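PDB 7D78: DltD domain-containing protein from Beauveria bassiana, which probably acts as an alpha/beta-hydrolase-fold thioesterase that closes a polyketide chain into a medium-ring lactone. Local coordinates for residues 30-35 / 111-116; 38-43 / 83-88; 63-68 / 90-95; 152-157 / 258-263. One frame throughout, in Å; residues are numbered along the deposited sequence.

In the fold
The first three contacts cluster on one side of the chain, and the fourth lies some 21 to 22 Å away between centres. Interactions 1, 2 and 4 involve the central mixed sheet. Interaction 1 sets edge strand 28-33 against helix 103-118, and interaction 2 pairs strands 39-45 and 81-86; their centres are 9 Å apart and they touch. Interaction 3 joins two loops, its centre 7 Å from that of interaction 2, touching it through the Lys64-Asp86 salt bridge. Both fall within the chain span of interaction 1, their segments alternating. Interaction 4 comes last, joining strands 150-156 and 259-264 near the sheet's other end. Strand order 1-2-4-3-5-6-7-8 is that of the alpha/beta hydrolases.

Interaction 1: residues 30-35 / 111-116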
loop_
_atom_site.group_PDB
_atom_site.type_symbol
_atom_site.label_atom_id
_atom_site.label_comp_id
_atom_site.label_asym_id
_atom_site.label_seq_id
_atom_site.Cartn_x
_atom_site.Cartn_y
_atom_site.Cartn_z
ATOM N N VAL A 30 -19.714 16.965 11.053
ATOM C CA VAL A 30 -19.600 15.674 11.714
ATOM C C VAL A 30 -18.157 15.203 11.571
ATOM O O VAL A 30 -17.595 15.231 10.470
ATOM C CB VAL A 30 -20.601 14.645 11.142
ATOM C CG1 VAL A 30 -20.159 13.209 11.449
ATOM C CG2 VAL A 30 -22.002 14.894 11.740
ATOM N N GLU A 31 -17.562 14.796 12.690
ATOM C CA GLU A 31 -16.177 14.351 12.758
ATOM C C GLU A 31 -16.131 12.858 13.037
ATOM O O GLU A 31 -16.915 12.351 13.846
ATOM C CB GLU A 31 -15.428 15.105 13.866
ATOM C CG GLU A 31 -15.606 16.608 13.763
ATOM C CD GLU A 31 -14.699 17.381 14.695
ATOM O OE1 GLU A 31 -14.361 16.847 15.769
ATOM O OE2 GLU A 31 -14.336 18.526 14.344
ATOM N N CYS A 32 -15.215 12.157 12.368
ATOM C CA CYS A 32 -15.024 10.721 12.562
ATOM C C CYS A 32 -13.579 10.478 12.976
ATOM O O CYS A 32 -12.657 11.011 12.348
ATOM C CB CYS A 32 -15.328 9.923 11.283
ATOM S SG CYS A 32 -16.894 10.277 10.446
ATOM N N LYS A 33 -13.383 9.680 14.024
ATOM C CA LYS A 33 -12.052 9.349 14.510
ATOM C C LYS A 33 -11.535 8.097 13.813
ATOM O O LYS A 33 -12.300 7.172 13.528
ATOM C CB LYS A 33 -12.057 9.112 16.024
ATOM C CG LYS A 33 -12.216 10.365 16.875
ATOM C CD LYS A 33 -11.587 10.183 18.250
ATOM C CE LYS A 33 -10.163 9.655 18.130
ATOM N NZ LYS A 33 -9.433 9.631 19.437
ATOM N N THR A 34 -10.234 8.065 13.561
ATOM C CA THR A 34 -9.578 6.913 12.960
ATOM C C THR A 34 -8.873 6.118 14.049
ATOM O O THR A 34 -8.688 6.598 15.170
ATOM C CB THR A 34 -8.567 7.356 11.904
ATOM O OG1 THR A 34 -7.547 8.127 12.554
ATOM C CG2 THR A 34 -9.248 8.196 10.829
ATOM N N ILE A 35 -8.448 4.896 13.709
ATOM C CA ILE A 35 -7.810 4.078 14.743
ATOM C C ILE A 35 -6.482 4.672 15.217
ATOM O O ILE A 35 -6.066 4.406 16.352
ATOM C CB ILE A 35 -7.621 2.618 14.285
ATOM C CG1 ILE A 35 -6.684 2.533 13.074
ATOM C CG2 ILE A 35 -8.981 1.974 13.983
ATOM C CD1 ILE A 35 -6.331 1.110 12.718
ATOM N N ALA A 111 -13.279 2.771 6.372
ATOM C CA ALA A 111 -13.846 1.834 7.342
ATOM C C ALA A 111 -14.210 2.546 8.638
ATOM O O ALA A 111 -15.277 2.300 9.212
ATOM C CB ALA A 111 -12.869 0.690 7.631
ATOM N N ASP A 112 -13.336 3.439 9.108
ATOM C CA ASP A 112 -13.595 4.144 10.358
ATOM C C ASP A 112 -14.687 5.193 10.185
ATOM O O ASP A 112 -15.505 5.393 11.089
ATOM C CB ASP A 112 -12.299 4.767 10.875
ATOM C CG ASP A 112 -11.249 3.717 11.190
ATOM O OD1 ASP A 112 -11.644 2.540 11.375
ATOM O OD2 ASP A 112 -10.041 4.056 11.262
ATOM N N ILE A 113 -14.735 5.850 9.026
ATOM C CA ILE A 113 -15.851 6.745 8.723
ATOM C C ILE A 113 -17.169 5.971 8.718
ATOM O O ILE A 113 -18.164 6.401 9.316
ATOM C CB ILE A 113 -15.604 7.461 7.388
ATOM C CG1 ILE A 113 -14.398 8.389 7.522
ATOM C CG2 ILE A 113 -16.869 8.230 6.934
ATOM C CD1 ILE A 113 -13.775 8.772 6.194
ATOM N N VAL A 114 -17.190 4.803 8.065
ATOM C CA VAL A 114 -18.411 3.990 8.059
ATOM C C VAL A 114 -18.838 3.662 9.487
ATOM O O VAL A 114 -20.025 3.719 9.824
ATOM C CB VAL A 114 -18.212 2.715 7.215
ATOM C CG1 VAL A 114 -19.375 1.746 7.416
ATOM C CG2 VAL A 114 -18.106 3.073 5.736
ATOM N N THR A 115 -17.879 3.342 10.352
ATOM C CA THR A 115 -18.208 3.034 11.743
ATOM C C THR A 115 -18.917 4.206 12.413
ATOM O O THR A 115 -19.946 4.025 13.077
ATOM C CB THR A 115 -16.942 2.657 12.519
ATOM O OG1 THR A 115 -16.413 1.432 12.010
ATOM C CG2 THR A 115 -17.252 2.477 14.030
ATOM N N HIS A 116 -18.389 5.422 12.254
ATOM C CA HIS A 116 -19.012 6.530 12.974
ATOM C C HIS A 116 -20.330 6.957 12.332
ATOM O O HIS A 116 -21.299 7.232 13.049
ATOM C CB HIS A 116 -18.073 7.725 13.074
ATOM C CG HIS A 116 -18.660 8.871 13.853
ATOM N ND1 HIS A 116 -18.979 8.775 15.191
ATOM C CD2 HIS A 116 -19.010 10.123 13.472
ATOM C CE1 HIS A 116 -19.495 9.922 15.604
ATOM N NE2 HIS A 116 -19.522 10.758 14.579
HETATM O O HOH W 1 -14.931 6.343 13.724
#
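Cys32 fills the tight part of this contact, where its sulfur sits between the ring of His116 and the side chain of Ile113. SG comes to the edge of the imidazole, 3.7 Å from His116 CD2, and faces Ile113 CG2 at 4.1 Å. A small, weakly polar cysteine suits this buried spot, because the strand passes close to the helix. His116 has its CG anti to the backbone N (chi1 -178°), which carries the ring from the helix up to the strand. There Val30 CG1 meets the same ring in its plane, 3.9 Å from CD2.

Toward residue 35 the packing gives way to polar links. Asp112 OD2 accepts the backbone N-H of Ile35 (N to OD2 3.0 Å), with the donor standing 51° out of the carboxylate plane. The other oxygen, OD1, forms a salt bridge with Arg179 of the second subunit, and the aspartate therefore serves both the loop after the strand and the subunit interface. A water donates to Lys33 O (2.8 Å) and Asp112 O (2.9 Å), bridging two carbonyls that, both being acceptors, cannot bond each other. Glu31 and Lys33 project from the other side of the strand, as charged residues do at a solvent-facing surface, and Glu31 pairs with Arg41.

Strand 28-33, outermost in the sheet within this chain, is hydrogen-bonded to strand 39-45; helix 103-118 packs on its Val30 and Cys32 side, and Tyr83 of strand 81-86 touches Cys32 and Ile113.

Interaction 2: residues 38-43 / 83-88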
loop_
_atom_site.group_PDB
_atom_site.type_symbol
_atom_site.label_atom_id
_atom_site.label_comp_id
_atom_site.label_asym_id
_atom_site.label_seq_id
_atom_site.Cartn_x
_atom_site.Cartn_y
_atom_site.Cartn_z
ATOM N N ILE A 38 -6.527 10.317 14.347
ATOM C CA ILE A 38 -6.731 11.468 13.467
ATOM C C ILE A 38 -8.230 11.738 13.373
ATOM O O ILE A 38 -9.047 10.813 13.471
ATOM C CB ILE A 38 -6.090 11.164 12.088
ATOM C CG1 ILE A 38 -4.700 11.789 11.988
ATOM C CG2 ILE A 38 -6.949 11.593 10.907
ATOM C CD1 ILE A 38 -3.784 11.369 13.098
ATOM N N ILE A 39 -8.608 13.009 13.237
ATOM C CA ILE A 39 -10.010 13.396 13.078
ATOM C C ILE A 39 -10.267 13.735 11.616
ATOM O O ILE A 39 -9.630 14.637 11.063
ATOM C CB ILE A 39 -10.370 14.597 13.967
ATOM C CG1 ILE A 39 -9.984 14.339 15.421
ATOM C CG2 ILE A 39 -11.855 14.938 13.823
ATOM C CD1 ILE A 39 -11.008 13.605 16.189
ATOM N N ILE A 40 -11.221 13.030 10.997
ATOM C CA ILE A 40 -11.733 13.369 9.670
ATOM C C ILE A 40 -12.946 14.274 9.858
ATOM O O ILE A 40 -13.819 13.975 10.680
ATOM C CB ILE A 40 -12.125 12.099 8.890
ATOM C CG1 ILE A 40 -10.911 11.178 8.684
ATOM C CG2 ILE A 40 -12.847 12.451 7.584
ATOM C CD1 ILE A 40 -9.827 11.784 7.830
ATOM N N ARG A 41 -13.020 15.364 9.095
ATOM C CA ARG A 41 -14.109 16.327 9.216
ATOM C C ARG A 41 -14.901 16.424 7.920
ATOM O O ARG A 41 -14.331 16.394 6.824
ATOM C CB ARG A 41 -13.569 17.729 9.614
ATOM C CG ARG A 41 -12.792 17.679 10.933
ATOM C CD ARG A 41 -12.461 19.047 11.529
ATOM N NE ARG A 41 -11.891 18.847 12.865
ATOM C CZ ARG A 41 -10.620 18.522 13.080
ATOM N NH1 ARG A 41 -9.789 18.399 12.046
ATOM N NH2 ARG A 41 -10.176 18.328 14.316
ATOM N N GLY A 42 -16.220 16.573 8.048
ATOM C CA GLY A 42 -17.063 16.678 6.874
ATOM C C GLY A 42 -18.429 17.263 7.173
ATOM O O GLY A 42 -18.754 17.597 8.316
ATOM N N ARG A 43 -19.226 17.402 6.107
ATOM C CA ARG A 43 -20.603 17.883 6.187
ATOM C C ARG A 43 -21.544 16.688 6.174
ATOM O O ARG A 43 -21.451 15.842 5.284
ATOM C CB ARG A 43 -20.962 18.784 5.008
ATOM C CG ARG A 43 -20.082 19.993 4.793
ATOM C CD ARG A 43 -20.599 20.730 3.576
ATOM N NE ARG A 43 -20.031 22.069 3.448
ATOM C CZ ARG A 43 -20.481 22.983 2.598
ATOM N NH1 ARG A 43 -21.513 22.707 1.808
ATOM N NH2 ARG A 43 -19.901 24.173 2.545
ATOM N N TYR A 83 -22.855 12.198 3.677
ATOM C CA TYR A 83 -21.648 12.697 4.331
ATOM C C TYR A 83 -20.603 12.977 3.263
ATOM O O TYR A 83 -20.167 12.055 2.567
ATOM C CB TYR A 83 -21.116 11.670 5.336
ATOM C CG TYR A 83 -19.942 12.123 6.198
ATOM C CD1 TYR A 83 -20.022 13.282 6.949
ATOM C CD2 TYR A 83 -18.775 11.355 6.295
ATOM C CE1 TYR A 83 -18.976 13.691 7.763
ATOM C CE2 TYR A 83 -17.717 11.748 7.119
ATOM C CZ TYR A 83 -17.824 12.928 7.849
ATOM O OH TYR A 83 -16.795 13.356 8.673
ATOM N N ILE A 84 -20.239 14.248 3.094
ATOM C CA ILE A 84 -19.070 14.635 2.308
ATOM C C ILE A 84 -17.974 15.017 3.288
ATOM O O ILE A 84 -18.226 15.754 4.248
ATOM C CB ILE A 84 -19.371 15.808 1.355
ATOM C CG1 ILE A 84 -20.819 15.802 0.870
ATOM C CG2 ILE A 84 -18.424 15.792 0.159
ATOM C CD1 ILE A 84 -21.139 17.037 0.060
ATOM N N TYR A 85 -16.759 14.530 3.058
ATOM C CA TYR A 85 -15.682 14.757 4.012
ATOM C C TYR A 85 -14.389 15.094 3.283
ATOM O O TYR A 85 -14.202 14.762 2.106
ATOM C CB TYR A 85 -15.474 13.525 4.934
ATOM C CG TYR A 85 -14.882 12.331 4.196
ATOM C CD1 TYR A 85 -15.697 11.463 3.479
ATOM C CD2 TYR A 85 -13.506 12.105 4.185
ATOM C CE1 TYR A 85 -15.159 10.384 2.773
ATOM C CE2 TYR A 85 -12.955 11.043 3.481
ATOM C CZ TYR A 85 -13.785 10.188 2.780
ATOM O OH TYR A 85 -13.235 9.138 2.103
ATOM N N ASP A 86 -13.509 15.794 4.002
ATOM C CA ASP A 86 -12.141 16.024 3.550
ATOM C C ASP A 86 -11.284 14.834 3.948
ATOM O O ASP A 86 -11.176 14.538 5.147
ATOM C CB ASP A 86 -11.566 17.298 4.164
ATOM C CG ASP A 86 -12.188 18.570 3.582
ATOM O OD1 ASP A 86 -12.611 18.548 2.411
ATOM O OD2 ASP A 86 -12.216 19.601 4.289
ATOM N N PRO A 87 -10.665 14.127 3.007
ATOM C CA PRO A 87 -9.826 12.987 3.394
ATOM C C PRO A 87 -8.630 13.427 4.230
ATOM O O PRO A 87 -8.308 14.609 4.359
ATOM C CB PRO A 87 -9.383 12.387 2.048
ATOM C CG PRO A 87 -10.411 12.900 1.040
ATOM C CD PRO A 87 -10.737 14.290 1.544
ATOM N N ARG A 88 -7.959 12.426 4.793
ATOM C CA ARG A 88 -6.786 12.635 5.636
ATOM C C ARG A 88 -5.780 13.593 5.001
ATOM O O ARG A 88 -5.435 13.460 3.825
ATOM C CB ARG A 88 -6.124 11.282 5.903
ATOM C CG ARG A 88 -4.855 11.384 6.756
ATOM C CD ARG A 88 -4.207 10.029 6.894
ATOM N NE ARG A 88 -5.042 9.105 7.650
ATOM C CZ ARG A 88 -4.772 8.704 8.887
ATOM N NH1 ARG A 88 -3.696 9.160 9.503
ATOM N NH2 ARG A 88 -5.578 7.853 9.504
#
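Arg43 and Ile84 face each other as an antiparallel hydrogen-bonded pair, each satisfying the other's backbone: Arg43 N gives to Ile84 O at 2.7 Å, and Ile84 N returns a bond to Arg43 O at 3.0 Å. Farther along, Asp86 N donates to Arg41 O, also at 3.0 Å. Between them Gly42 and Tyr85 form a non-hydrogen-bonded pair whose CA atoms approach to 3.7 Å. Only glycine suits so close a passage, because a CB would run into Ile84 O, Tyr85 CA and the ring of Tyr83.

Tyr83 uses that bare backbone. With CG anti to its own N (chi1 -174°), the ring runs along the neighbouring strand, CE1 lying 3.7 Å from Gly42 CA, and the buried hydroxyl hydrogen-bonds to Val30 O. A phenylalanine in its place would probably leave that carbonyl of the edge strand without its hydroxyl partner. In this alpha/beta hydrolase sheet strand 39-45, second in the chain, is the one strand running against the others, and strand 81-86, fourth in the chain, lies next to it.

Ile40 CG2 meets the Tyr85 ring obliquely, 3.5 Å from CD2, while Tyr85 OH is hydrogen-bonded to Thr57 OG1. Arg88 bends at chi3 to bring its guanidinium against Ile38, whose CG2 covers one face; Asp109 meets the charge at NH2 and Asp36 at NH1. Asp86 O accepts a hydrogen bond from the Ser93 hydroxyl, and Asp86 OD2 takes Lys64 NZ and the N-H of Asp92. Arg41 NE pairs with Glu31, and its NH1 with Asp94 and the Asp92 carbonyl.

Interaction 3: residues 63-68 / 90-95; sequences VKEMLL and IGDSDG
A salt-bridge network joins two turns here, the type I turn from Val63 to Met66 and the type II' turn from Ile90 to Ser93, and Lys64 is its centre. The ammonium, NZ, donates to Asp92 OD2 at 2.8 Å from well above the carboxylate plane, and to Glu65 OE2 at 2.7 Å on the syn side; Asp86 OD2 is a third anionic partner. The lysine chain is extended until its last bend (chi4 -54°), which turns NZ in between the acids. A single long amine suits the spot, since it can meet several carboxylates at once.

Glu65 OE2 and Asp92 OD2 stand 4.2 Å apart, and the shared ammonium should ease the repulsion between them. A water contributes too, donating to Glu65 OE2 (2.9 Å) and Asp92 OD2 (3.2 Å). A methionine in place of Lys64 would probably leave these neighbouring acids without their counter-charge. Asp92 OD1 is held separately by Asn229.

Beside the charges lies an apolar patch, where Val63 CG1 meets Gly91 CA and Ile90 CG2, each at 3.9 Å. Gly91 has a positive phi (61°), usual for the second residue of a type II' turn, and a CB would press on Val63.

Both turns follow parallel strands, 51-57 and 81-86, at their carboxyl ends, the edge of the sheet where alpha/beta hydrolases typically carry their active-site loops.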
loop_
_atom_site.group_PDB
_atom_site.type_symbol
_atom_site.label_atom_id
_atom_site.label_comp_id
_atom_site.label_asym_id
_atom_site.label_seq_id
_atom_site.Cartn_x
_atom_site.Cartn_y
_atom_site.Cartn_z
ATOM N N VAL A 63 -11.350 19.209 -1.958
ATOM C CA VAL A 63 -12.029 19.417 -0.690
ATOM C C VAL A 63 -13.523 19.193 -0.892
ATOM O O VAL A 63 -14.050 19.251 -2.010
ATOM C CB VAL A 63 -11.738 20.814 -0.073
ATOM C CG1 VAL A 63 -10.255 20.928 0.307
ATOM C CG2 VAL A 63 -12.148 21.955 -1.009
ATOM N N LYS A 64 -14.213 18.923 0.218
ATOM C CA LYS A 64 -15.614 18.520 0.174
ATOM C C LYS A 64 -16.512 19.601 -0.422
ATOM O O LYS A 64 -17.598 19.279 -0.916
ATOM C CB LYS A 64 -16.084 18.157 1.591
ATOM C CG LYS A 64 -15.885 19.300 2.619
ATOM C CD LYS A 64 -15.920 18.780 4.053
ATOM C CE LYS A 64 -15.839 19.930 5.068
ATOM N NZ LYS A 64 -14.646 20.788 4.792
ATOM N N GLU A 65 -16.078 20.866 -0.399
ATOM C CA GLU A 65 -16.887 21.979 -0.894
ATOM C C GLU A 65 -16.916 22.074 -2.414
ATOM O O GLU A 65 -17.744 22.811 -2.958
ATOM C CB GLU A 65 -16.372 23.312 -0.322
ATOM C CG GLU A 65 -16.583 23.470 1.170
ATOM C CD GLU A 65 -15.506 22.784 1.997
ATOM O OE1 GLU A 65 -14.521 22.280 1.404
ATOM O OE2 GLU A 65 -15.652 22.747 3.241
ATOM N N MET A 66 -16.037 21.363 -3.115
ATOM C CA MET A 66 -15.989 21.429 -4.569
ATOM C C MET A 66 -17.032 20.483 -5.143
ATOM O O MET A 66 -16.914 19.264 -4.983
ATOM C CB MET A 66 -14.596 21.070 -5.074
ATOM C CG MET A 66 -13.509 22.000 -4.563
ATOM S SD MET A 66 -11.845 21.323 -4.785
ATOM C CE MET A 66 -11.800 21.050 -6.513
ATOM N N LEU A 67 -18.068 21.046 -5.790
ATOM C CA LEU A 67 -19.061 20.327 -6.601
ATOM C C LEU A 67 -20.004 19.441 -5.798
ATOM O O LEU A 67 -21.220 19.453 -6.032
ATOM C CB LEU A 67 -18.377 19.487 -7.690
ATOM C CG LEU A 67 -17.348 20.230 -8.565
ATOM C CD1 LEU A 67 -16.169 19.340 -8.953
ATOM C CD2 LEU A 67 -17.983 20.865 -9.813
ATOM N N LEU A 68 -19.469 18.680 -4.845
ATOM C CA LEU A 68 -20.279 17.679 -4.156
ATOM C C LEU A 68 -21.448 18.230 -3.337
ATOM O O LEU A 68 -22.448 17.501 -3.210
ATOM C CB LEU A 68 -19.368 16.815 -3.270
ATOM C CG LEU A 68 -18.192 16.184 -4.028
ATOM C CD1 LEU A 68 -17.492 15.119 -3.176
ATOM C CD2 LEU A 68 -18.647 15.590 -5.358
ATOM N N ILE A 90 -6.080 16.697 4.194
ATOM C CA ILE A 90 -6.656 17.605 3.212
ATOM C C ILE A 90 -7.696 18.490 3.898
ATOM O O ILE A 90 -8.455 18.020 4.749
ATOM C CB ILE A 90 -7.302 16.811 2.054
ATOM C CG1 ILE A 90 -6.231 16.021 1.297
ATOM C CG2 ILE A 90 -8.113 17.727 1.136
ATOM C CD1 ILE A 90 -6.791 15.009 0.314
ATOM N N GLY A 91 -7.724 19.767 3.523
ATOM C CA GLY A 91 -8.831 20.623 3.917
ATOM C C GLY A 91 -8.926 20.736 5.421
ATOM O O GLY A 91 -7.940 21.026 6.109
ATOM N N ASP A 92 -10.129 20.486 5.945
ATOM C CA ASP A 92 -10.413 20.663 7.362
ATOM C C ASP A 92 -9.922 19.503 8.223
ATOM O O ASP A 92 -9.957 19.613 9.453
ATOM C CB ASP A 92 -11.931 20.846 7.590
ATOM C CG ASP A 92 -12.457 22.209 7.112
ATOM O OD1 ASP A 92 -11.663 23.163 6.952
ATOM O OD2 ASP A 92 -13.687 22.322 6.908
ATOM N N SER A 93 -9.480 18.394 7.623
ATOM C CA SER A 93 -9.215 17.187 8.392
ATOM C C SER A 93 -7.787 17.144 8.926
ATOM O O SER A 93 -6.864 17.732 8.357
ATOM C CB SER A 93 -9.476 15.941 7.546
ATOM O OG SER A 93 -10.833 15.873 7.188
ATOM N N ASP A 94 -7.622 16.427 10.035
ATOM C CA ASP A 94 -6.294 16.105 10.543
ATOM C C ASP A 94 -5.485 15.340 9.499
ATOM O O ASP A 94 -6.019 14.784 8.538
ATOM C CB ASP A 94 -6.385 15.235 11.796
ATOM C CG ASP A 94 -6.930 15.970 12.995
ATOM O OD1 ASP A 94 -7.144 17.193 12.917
ATOM O OD2 ASP A 94 -7.134 15.298 14.027
ATOM N N GLY A 95 -4.177 15.281 9.726
ATOM C CA GLY A 95 -3.318 14.425 8.934
ATOM C C GLY A 95 -2.041 15.142 8.550
ATOM O O GLY A 95 -2.094 16.244 7.997
HETATM O O HOH W 2 -14.869 24.742 5.255
#

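Interaction 4: residues 152-157 / 258-263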
loop_
_atom_site.group_PDB
_atom_site.type_symbol
_atom_site.label_atom_id
_atom_site.label_comp_id
_atom_site.label_asym_id
_atom_site.label_seq_id
_atom_site.Cartn_x
_atom_site.Cartn_y
_atom_site.Cartn_z
ATOM N N ALA A 152 -23.437 -0.871 -1.516
ATOM C CA ALA A 152 -23.388 -0.472 -2.915
ATOM C C ALA A 152 -22.205 0.462 -3.095
ATOM O O ALA A 152 -21.763 1.127 -2.153
ATOM C CB ALA A 152 -24.674 0.222 -3.375
ATOM N N LEU A 153 -21.722 0.518 -4.330
ATOM C CA LEU A 153 -20.547 1.293 -4.700
ATOM C C LEU A 153 -20.884 2.098 -5.944
ATOM O O LEU A 153 -21.286 1.529 -6.961
ATOM C CB LEU A 153 -19.356 0.373 -4.962
ATOM C CG LEU A 153 -18.118 0.978 -5.616
ATOM C CD1 LEU A 153 -17.463 1.973 -4.656
ATOM C CD2 LEU A 153 -17.151 -0.145 -5.983
ATOM N N VAL A 154 -20.732 3.415 -5.866
ATOM C CA VAL A 154 -20.921 4.294 -7.012
ATOM C C VAL A 154 -19.588 4.949 -7.313
ATOM O O VAL A 154 -19.044 5.672 -6.469
ATOM C CB VAL A 154 -22.000 5.352 -6.749
ATOM C CG1 VAL A 154 -22.052 6.341 -7.904
ATOM C CG2 VAL A 154 -23.348 4.675 -6.548
ATOM N N MET A 155 -19.055 4.685 -8.498
ATOM C CA MET A 155 -17.802 5.278 -8.945
ATOM C C MET A 155 -18.093 6.217 -10.104
ATOM O O MET A 155 -18.629 5.795 -11.138
ATOM C CB MET A 155 -16.802 4.209 -9.375
ATOM C CG MET A 155 -16.278 3.344 -8.241
ATOM S SD MET A 155 -14.994 2.236 -8.839
ATOM C CE MET A 155 -15.956 1.058 -9.775
ATOM N N VAL A 156 -17.729 7.478 -9.939
ATOM C CA VAL A 156 -17.835 8.466 -11.002
ATOM C C VAL A 156 -16.432 8.738 -11.525
ATOM O O VAL A 156 -15.536 9.096 -10.751
ATOM C CB VAL A 156 -18.510 9.750 -10.504
ATOM C CG1 VAL A 156 -18.581 10.792 -11.622
ATOM C CG2 VAL A 156 -19.883 9.420 -9.958
ATOM N N CYS A 157 -16.248 8.549 -12.833
ATOM C CA CYS A 157 -14.988 8.735 -13.551
ATOM C C CYS A 157 -13.770 8.247 -12.749
ATOM O O CYS A 157 -12.822 9.008 -12.535
ATOM C CB CYS A 157 -14.810 10.190 -13.979
ATOM S SG CYS A 157 -14.773 11.429 -12.632
ATOM N N PRO A 258 -22.857 -4.505 -5.332
ATOM C CA PRO A 258 -23.481 -3.869 -6.498
ATOM C C PRO A 258 -22.785 -2.560 -6.829
ATOM O O PRO A 258 -22.561 -1.718 -5.955
ATOM C CB PRO A 258 -24.927 -3.628 -6.043
ATOM C CG PRO A 258 -25.160 -4.585 -4.931
ATOM C CD PRO A 258 -23.826 -4.784 -4.260
ATOM N N VAL A 259 -22.424 -2.391 -8.098
ATOM C CA VAL A 259 -21.562 -1.283 -8.489
ATOM C C VAL A 259 -22.166 -0.542 -9.671
ATOM O O VAL A 259 -22.532 -1.153 -10.683
ATOM C CB VAL A 259 -20.125 -1.751 -8.807
ATOM C CG1 VAL A 259 -20.130 -2.946 -9.757
ATOM C CG2 VAL A 259 -19.288 -0.589 -9.382
ATOM N N LEU A 260 -22.242 0.774 -9.546
ATOM C CA LEU A 260 -22.600 1.670 -10.634
ATOM C C LEU A 260 -21.366 2.475 -11.006
ATOM O O LEU A 260 -20.748 3.099 -10.137
ATOM C CB LEU A 260 -23.735 2.612 -10.218
ATOM C CG LEU A 260 -23.963 3.807 -11.140
ATOM C CD1 LEU A 260 -24.539 3.318 -12.468
ATOM C CD2 LEU A 260 -24.902 4.805 -10.467
ATOM N N MET A 261 -20.996 2.447 -12.282
ATOM C CA MET A 261 -19.923 3.291 -12.788
ATOM C C MET A 261 -20.479 4.313 -13.770
ATOM O O MET A 261 -21.209 3.956 -14.706
ATOM C CB MET A 261 -18.837 2.465 -13.471
ATOM C CG MET A 261 -17.686 3.321 -13.982
ATOM S SD MET A 261 -16.414 2.335 -14.787
ATOM C CE MET A 261 -15.957 1.210 -13.470
ATOM N N VAL A 262 -20.113 5.574 -13.563
ATOM C CA VAL A 262 -20.454 6.671 -14.459
ATOM C C VAL A 262 -19.168 7.155 -15.115
ATOM O O VAL A 262 -18.273 7.678 -14.435
ATOM C CB VAL A 262 -21.153 7.811 -13.708
ATOM C CG1 VAL A 262 -21.504 8.949 -14.671
ATOM C CG2 VAL A 262 -22.393 7.289 -12.986
ATOM N N THR A 263 -19.081 7.001 -16.436
ATOM C CA THR A 263 -17.885 7.318 -17.196
ATOM C C THR A 263 -18.169 8.446 -18.175
ATOM O O THR A 263 -19.146 8.363 -18.938
ATOM C CB THR A 263 -17.396 6.076 -17.961
ATOM O OG1 THR A 263 -16.938 5.095 -17.024
ATOM C CG2 THR A 263 -16.257 6.430 -18.933
#
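Val154 CG1 lies alongside Leu260 CD2 at 4.1 Å. Matching torsions, CG1 of the valine (chi1 174°) and CG of the leucine (chi1 166°) both anti to the backbone N, send the two side chains the same way from neighbouring strands. Val156 and Val262 continue this face; branched aliphatic side chains suit a buried strand face, and valine is at home in extended backbone. The opposite face is also apolar: Leu153 CD2 rests 4.0 Å from Val259 CG2, and Met155 CE meets Met261 CE and Val259 CG2, each at 3.7 Å, though Met155 has a second conformer and this detail is less certain.

Between these faces runs a regular parallel ladder, the strands only 9° apart in direction. Leu153 N donates to Pro258 O and Leu260 N to Leu153 O, both at 2.9 Å; Met155 N then gives to Leu260 O and Val262 N to Met155 O. The last bond, Cys157 N to Val262 O, is short at 2.7 Å. Proline can start the row because its missing N-H is not called on; its carbonyl is.

Cys157, just past the strand, touches Asp267 and His296, probable members with Ser134 of a Ser-His-Asp triad, and thus the strand end reaches the likely catalytic site. Strand 127-133 flanks strand 150-156, and strand 286-291 flanks strand 259-264. Helix 305-319 covers the face of Val156 and Leu260, with Met312 touching both and Phe315 packing on Leu260 and Pro258.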